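Local coordinates for CysQ, sulfite synthesis pathway protein (Bacteroides thetaiotaomicron VPI-5482, PDB 3B8B), which probably converts adenosine 3',5'-bisphosphate to AMP and phosphate with the help of magnesium, as a member of the inositol monophosphatase superfamily, at residues A[57-69]-A[104-116]. Sequence-based numbering, arbitrary orientation.
Sequences NSPLTIADRKAHE and VDPLDGTKEFIKR. With SO4 (sulfate ion), chain F; SO4 (sulfate ion), chain D.
L60 and A63, three residues apart on helix 59-69, meet L107 and F113 in a tightly packed part of this contact, where the helix lies against a loop that carries predicted magnesium ligands. CD1 of L107 sits 3.7 Å from A63 CB and over one face of the F113 ring, 4.0 Å above its plane and offset toward the rim. L60 forks around the same cluster: with CG anti to the backbone N (chi1 178°), it sends CD1 to F113 CD2 at 3.8 Å and CD2 to T110 CG2 at 3.6 Å. P59 CB lies in the plane of the F113 ring at its edge, and I38 of helix 20-43 and F120 close in on the phenyl group. Farther along the helix, A67 CB presses on P106 CB at 3.6 Å. D105-P-L-D-G-T110 is the signature loop of the inositol monophosphatase superfamily, running from strand 100-108 into helix 110-114; D105, L107 and D108 are predicted magnesium ligands. An Asx turn shapes its start, L107 N donating to D105 OD1 (3.1 Å) from well above the carboxylate plane. D64 OD1 comes within 4.3 Å of D105 OD1, and its carboxylate lies near that of E85, another predicted magnesium ligand. Packing thins toward solvent: T110 forms an exposed rim that L60 CD2 still meets closely, and beside it the exposed I114 touches L60 CB with its CG2. At the other end H68, its CB against P106 CG, is held by S84 at ND1 while NE2 donates almost straight (176°) to O4 of a sulfate, probably from the crystallisation liquor, at 2.9 Å.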
loop_
_atom_site.group_PDB
_atom_site.type_symbol
_atom_site.label_atom_id
_atom_site.label_comp_id
_atom_site.label_asym_id
_atom_site.label_seq_id
_atom_site.Cartn_x
_atom_site.Cartn_y
_atom_site.Cartn_z
ATOM N N ASN A 57 -13.397 -14.470 16.397
ATOM C CA ASN A 57 -12.537 -15.622 16.142
ATOM C C ASN A 57 -12.421 -15.975 14.660
ATOM O O ASN A 57 -11.943 -17.060 14.316
ATOM C CB ASN A 57 -13.039 -16.827 16.935
ATOM C CG ASN A 57 -14.385 -17.340 16.442
ATOM O OD1 ASN A 57 -15.092 -16.666 15.677
ATOM N ND2 ASN A 57 -14.755 -18.539 16.892
ATOM N N SER A 58 -12.854 -15.075 13.780
ATOM C CA SER A 58 -12.676 -15.315 12.366
ATOM C C SER A 58 -11.179 -15.232 12.053
ATOM O O SER A 58 -10.437 -14.474 12.706
ATOM C CB SER A 58 -13.483 -14.339 11.497
ATOM O OG SER A 58 -12.861 -13.071 11.352
ATOM N N PRO A 59 -10.719 -16.046 11.088
ATOM C CA PRO A 59 -9.359 -15.921 10.565
ATOM C C PRO A 59 -8.966 -14.486 10.238
ATOM O O PRO A 59 -7.832 -14.082 10.528
ATOM C CB PRO A 59 -9.407 -16.762 9.290
ATOM C CG PRO A 59 -10.411 -17.812 9.579
ATOM C CD PRO A 59 -11.444 -17.172 10.465
ATOM N N LEU A 60 -9.876 -13.718 9.645
ATOM C CA LEU A 60 -9.573 -12.353 9.275
ATOM C C LEU A 60 -9.292 -11.500 10.523
ATOM O O LEU A 60 -8.309 -10.775 10.586
ATOM C CB LEU A 60 -10.698 -11.721 8.459
ATOM C CG LEU A 60 -10.451 -10.256 8.069
ATOM C CD1 LEU A 60 -9.242 -10.064 7.102
ATOM C CD2 LEU A 60 -11.717 -9.631 7.497
ATOM N N THR A 61 -10.186 -11.585 11.499
ATOM C CA THR A 61 -10.055 -10.787 12.699
ATOM C C THR A 61 -8.750 -11.086 13.422
ATOM O O THR A 61 -8.019 -10.160 13.817
ATOM C CB THR A 61 -11.291 -11.016 13.608
ATOM O OG1 THR A 61 -12.439 -10.533 12.898
ATOM C CG2 THR A 61 -11.136 -10.284 14.943
ATOM N N ILE A 62 -8.435 -12.372 13.544
ATOM C CA ILE A 62 -7.232 -12.814 14.223
ATOM C C ILE A 62 -5.984 -12.372 13.448
ATOM O O ILE A 62 -5.048 -11.822 14.018
ATOM C CB ILE A 62 -7.235 -14.339 14.440
ATOM C CG1 ILE A 62 -8.408 -14.760 15.350
ATOM C CG2 ILE A 62 -5.938 -14.813 15.067
ATOM C CD1 ILE A 62 -8.631 -16.269 15.380
ATOM N N ALA A 63 -5.982 -12.577 12.134
ATOM C CA ALA A 63 -4.844 -12.161 11.316
ATOM C C ALA A 63 -4.595 -10.661 11.393
ATOM O O ALA A 63 -3.437 -10.233 11.489
ATOM C CB ALA A 63 -5.069 -12.578 9.838
ATOM N N ASP A 64 -5.662 -9.864 11.310
ATOM C CA ASP A 64 -5.525 -8.411 11.363
ATOM C C ASP A 64 -4.928 -8.000 12.718
ATOM O O ASP A 64 -4.016 -7.145 12.790
ATOM C CB ASP A 64 -6.881 -7.746 11.115
ATOM C CG ASP A 64 -6.825 -6.235 11.226
ATOM O OD1 ASP A 64 -6.385 -5.570 10.270
ATOM O OD2 ASP A 64 -7.226 -5.719 12.283
ATOM N N ARG A 65 -5.424 -8.621 13.786
ATOM C CA ARG A 65 -4.911 -8.307 15.132
ATOM C C ARG A 65 -3.447 -8.699 15.275
ATOM O O ARG A 65 -2.640 -7.905 15.774
ATOM C CB ARG A 65 -5.712 -8.969 16.262
ATOM C CG ARG A 65 -5.143 -8.609 17.653
ATOM C CD ARG A 65 -5.825 -9.311 18.822
ATOM N NE ARG A 65 -6.032 -10.746 18.618
ATOM C CZ ARG A 65 -5.152 -11.710 18.866
ATOM N NH1 ARG A 65 -5.507 -12.966 18.636
ATOM N NH2 ARG A 65 -3.936 -11.446 19.343
ATOM N N LYS A 66 -3.088 -9.909 14.856
ATOM C CA LYS A 66 -1.705 -10.373 15.024
ATOM C C LYS A 66 -0.744 -9.539 14.153
ATOM O O LYS A 66 0.396 -9.258 14.557
ATOM C CB LYS A 66 -1.576 -11.866 14.729
ATOM C CG LYS A 66 -2.334 -12.723 15.741
ATOM C CD LYS A 66 -1.773 -14.120 15.875
ATOM C CE LYS A 66 -2.300 -14.851 17.140
ATOM N NZ LYS A 66 -1.743 -14.380 18.462
ATOM N N ALA A 67 -1.207 -9.154 12.964
ATOM C CA ALA A 67 -0.425 -8.289 12.076
ATOM C C ALA A 67 -0.185 -6.935 12.723
ATOM O O ALA A 67 0.937 -6.418 12.718
ATOM C CB ALA A 67 -1.135 -8.124 10.706
ATOM N N HIS A 68 -1.251 -6.356 13.261
ATOM C CA HIS A 68 -1.153 -5.070 13.960
ATOM C C HIS A 68 -0.141 -5.150 15.094
ATOM O O HIS A 68 0.722 -4.293 15.233
ATOM C CB HIS A 68 -2.505 -4.621 14.484
ATOM C CG HIS A 68 -2.426 -3.411 15.350
ATOM N ND1 HIS A 68 -2.439 -2.130 14.853
ATOM C CD2 HIS A 68 -2.267 -3.299 16.683
ATOM C CE1 HIS A 68 -2.298 -1.278 15.852
ATOM N NE2 HIS A 68 -2.215 -1.961 16.976
ATOM N N GLU A 69 -0.236 -6.203 15.892
ATOM C CA GLU A 69 0.645 -6.367 17.048
ATOM C C GLU A 69 2.103 -6.462 16.612
ATOM O O GLU A 69 2.977 -5.849 17.242
ATOM C CB GLU A 69 0.208 -7.601 17.844
ATOM C CG GLU A 69 -1.080 -7.347 18.617
ATOM C CD GLU A 69 -1.675 -8.606 19.276
ATOM O OE1 GLU A 69 -1.123 -9.723 19.062
ATOM O OE2 GLU A 69 -2.715 -8.458 19.990
ATOM N N VAL A 104 -1.004 3.141 8.900
ATOM C CA VAL A 104 -0.858 1.687 8.710
ATOM C C VAL A 104 -2.179 0.964 8.492
ATOM O O VAL A 104 -3.145 1.226 9.199
ATOM C CB VAL A 104 -0.200 1.088 9.969
ATOM C CG1 VAL A 104 -0.171 -0.451 9.911
ATOM C CG2 VAL A 104 1.225 1.670 10.150
ATOM N N ASP A 105 -2.217 0.073 7.508
ATOM C CA ASP A 105 -3.263 -0.946 7.449
ATOM C C ASP A 105 -2.575 -2.298 7.489
ATOM O O ASP A 105 -1.930 -2.689 6.525
ATOM C CB ASP A 105 -4.170 -0.842 6.233
ATOM C CG ASP A 105 -5.364 -1.804 6.318
ATOM O OD1 ASP A 105 -5.412 -2.646 7.241
ATOM O OD2 ASP A 105 -6.290 -1.681 5.457
ATOM N N PRO A 106 -2.696 -2.988 8.614
ATOM C CA PRO A 106 -1.988 -4.278 8.746
ATOM C C PRO A 106 -2.427 -5.340 7.746
ATOM O O PRO A 106 -1.647 -6.238 7.422
ATOM C CB PRO A 106 -2.323 -4.721 10.186
ATOM C CG PRO A 106 -2.700 -3.450 10.885
ATOM C CD PRO A 106 -3.419 -2.643 9.847
ATOM N N LEU A 107 -3.655 -5.247 7.246
ATOM C CA LEU A 107 -4.182 -6.271 6.340
ATOM C C LEU A 107 -5.307 -5.627 5.527
ATOM O O LEU A 107 -6.474 -5.566 5.975
ATOM C CB LEU A 107 -4.676 -7.485 7.111
ATOM C CG LEU A 107 -4.966 -8.763 6.311
ATOM C CD1 LEU A 107 -5.387 -9.906 7.261
ATOM C CD2 LEU A 107 -5.956 -8.551 5.202
ATOM N N ASP A 108 -4.942 -5.144 4.350
ATOM C CA ASP A 108 -5.920 -4.601 3.395
ATOM C C ASP A 108 -6.329 -5.675 2.390
ATOM O O ASP A 108 -5.493 -6.421 1.878
ATOM C CB ASP A 108 -5.395 -3.412 2.615
ATOM C CG ASP A 108 -6.481 -2.782 1.733
ATOM O OD1 ASP A 108 -7.590 -2.519 2.256
ATOM O OD2 ASP A 108 -6.240 -2.673 0.526
ATOM N N GLY A 109 -7.616 -5.704 2.062
ATOM C CA GLY A 109 -8.132 -6.671 1.087
ATOM C C GLY A 109 -8.898 -7.768 1.754
ATOM O O GLY A 109 -8.547 -8.957 1.715
ATOM N N THR A 110 -9.956 -7.355 2.441
ATOM C CA THR A 110 -10.792 -8.252 3.188
ATOM C C THR A 110 -11.312 -9.428 2.365
ATOM O O THR A 110 -11.153 -10.591 2.763
ATOM C CB THR A 110 -11.989 -7.426 3.804
ATOM O OG1 THR A 110 -11.432 -6.558 4.791
ATOM C CG2 THR A 110 -13.013 -8.324 4.397
ATOM N N LYS A 111 -11.906 -9.121 1.222
ATOM C CA LYS A 111 -12.437 -10.118 0.331
ATOM C C LYS A 111 -11.308 -11.013 -0.216
ATOM O O LYS A 111 -11.437 -12.234 -0.276
ATOM C CB LYS A 111 -13.233 -9.438 -0.781
ATOM C CG LYS A 111 -14.524 -8.743 -0.244
ATOM C CD LYS A 111 -15.223 -7.905 -1.326
ATOM C CE LYS A 111 -16.525 -7.247 -0.820
ATOM N NZ LYS A 111 -17.035 -6.293 -1.869
ATOM N N GLU A 112 -10.172 -10.406 -0.560
ATOM C CA GLU A 112 -9.019 -11.193 -1.066
ATOM C C GLU A 112 -8.596 -12.240 -0.058
ATOM O O GLU A 112 -8.227 -13.361 -0.389
ATOM C CB GLU A 112 -7.823 -10.270 -1.385
ATOM C CG GLU A 112 -8.015 -9.379 -2.603
ATOM C CD GLU A 112 -7.973 -10.127 -3.924
ATOM O OE1 GLU A 112 -7.263 -11.157 -4.006
ATOM O OE2 GLU A 112 -8.652 -9.676 -4.901
ATOM N N PHE A 113 -8.654 -11.876 1.228
ATOM C CA PHE A 113 -8.282 -12.783 2.271
ATOM C C PHE A 113 -9.361 -13.847 2.541
ATOM O O PHE A 113 -9.091 -15.049 2.505
ATOM C CB PHE A 113 -7.988 -11.989 3.570
ATOM C CG PHE A 113 -7.489 -12.831 4.681
ATOM C CD1 PHE A 113 -6.132 -13.059 4.838
ATOM C CD2 PHE A 113 -8.377 -13.424 5.586
ATOM C CE1 PHE A 113 -5.662 -13.843 5.852
ATOM C CE2 PHE A 113 -7.913 -14.224 6.598
ATOM C CZ PHE A 113 -6.547 -14.432 6.743
ATOM N N ILE A 114 -10.580 -13.390 2.827
ATOM C CA ILE A 114 -11.613 -14.336 3.235
ATOM C C ILE A 114 -12.071 -15.243 2.089
ATOM O O ILE A 114 -12.365 -16.401 2.352
ATOM C CB ILE A 114 -12.819 -13.672 3.965
ATOM C CG1 ILE A 114 -13.630 -12.795 3.010
ATOM C CG2 ILE A 114 -12.307 -12.910 5.183
ATOM C CD1 ILE A 114 -14.814 -12.127 3.654
ATOM N N LYS A 115 -12.083 -14.738 0.858
ATOM C CA LYS A 115 -12.411 -15.563 -0.301
ATOM C C LYS A 115 -11.189 -16.287 -0.875
ATOM O O LYS A 115 -11.306 -17.027 -1.846
ATOM C CB LYS A 115 -13.057 -14.708 -1.378
ATOM C CG LYS A 115 -14.320 -14.010 -0.887
ATOM C CD LYS A 115 -14.691 -12.885 -1.804
ATOM C CE LYS A 115 -15.989 -12.220 -1.354
ATOM N NZ LYS A 115 -16.697 -11.539 -2.472
ATOM N N ARG A 116 -10.021 -16.092 -0.260
ATOM C CA ARG A 116 -8.801 -16.808 -0.636
ATOM C C ARG A 116 -8.413 -16.584 -2.109
ATOM O O ARG A 116 -7.961 -17.502 -2.781
ATOM C CB ARG A 116 -8.924 -18.285 -0.298
ATOM C CG ARG A 116 -9.216 -18.489 1.222
ATOM C CD ARG A 116 -9.236 -19.921 1.627
ATOM N NE ARG A 116 -7.979 -20.618 1.416
ATOM C CZ ARG A 116 -6.880 -20.413 2.122
ATOM N NH1 ARG A 116 -6.862 -19.516 3.101
ATOM N NH2 ARG A 116 -5.789 -21.109 1.848
HETATM S S SO4 F . -17.925 -8.273 -4.602
HETATM O O1 SO4 F . -17.772 -9.163 -3.449
HETATM O O2 SO4 F . -19.331 -8.196 -4.995
HETATM O O3 SO4 F . -17.466 -6.936 -4.242
HETATM O O4 SO4 F . -17.150 -8.797 -5.728
HETATM S S SO4 D . -3.123 -0.355 20.135
HETATM O O1 SO4 D . -2.993 0.086 21.525
HETATM O O2 SO4 D . -4.139 -1.404 20.088
HETATM O O3 SO4 D . -3.533 0.778 19.302
HETATM O O4 SO4 D . -1.836 -0.876 19.660
#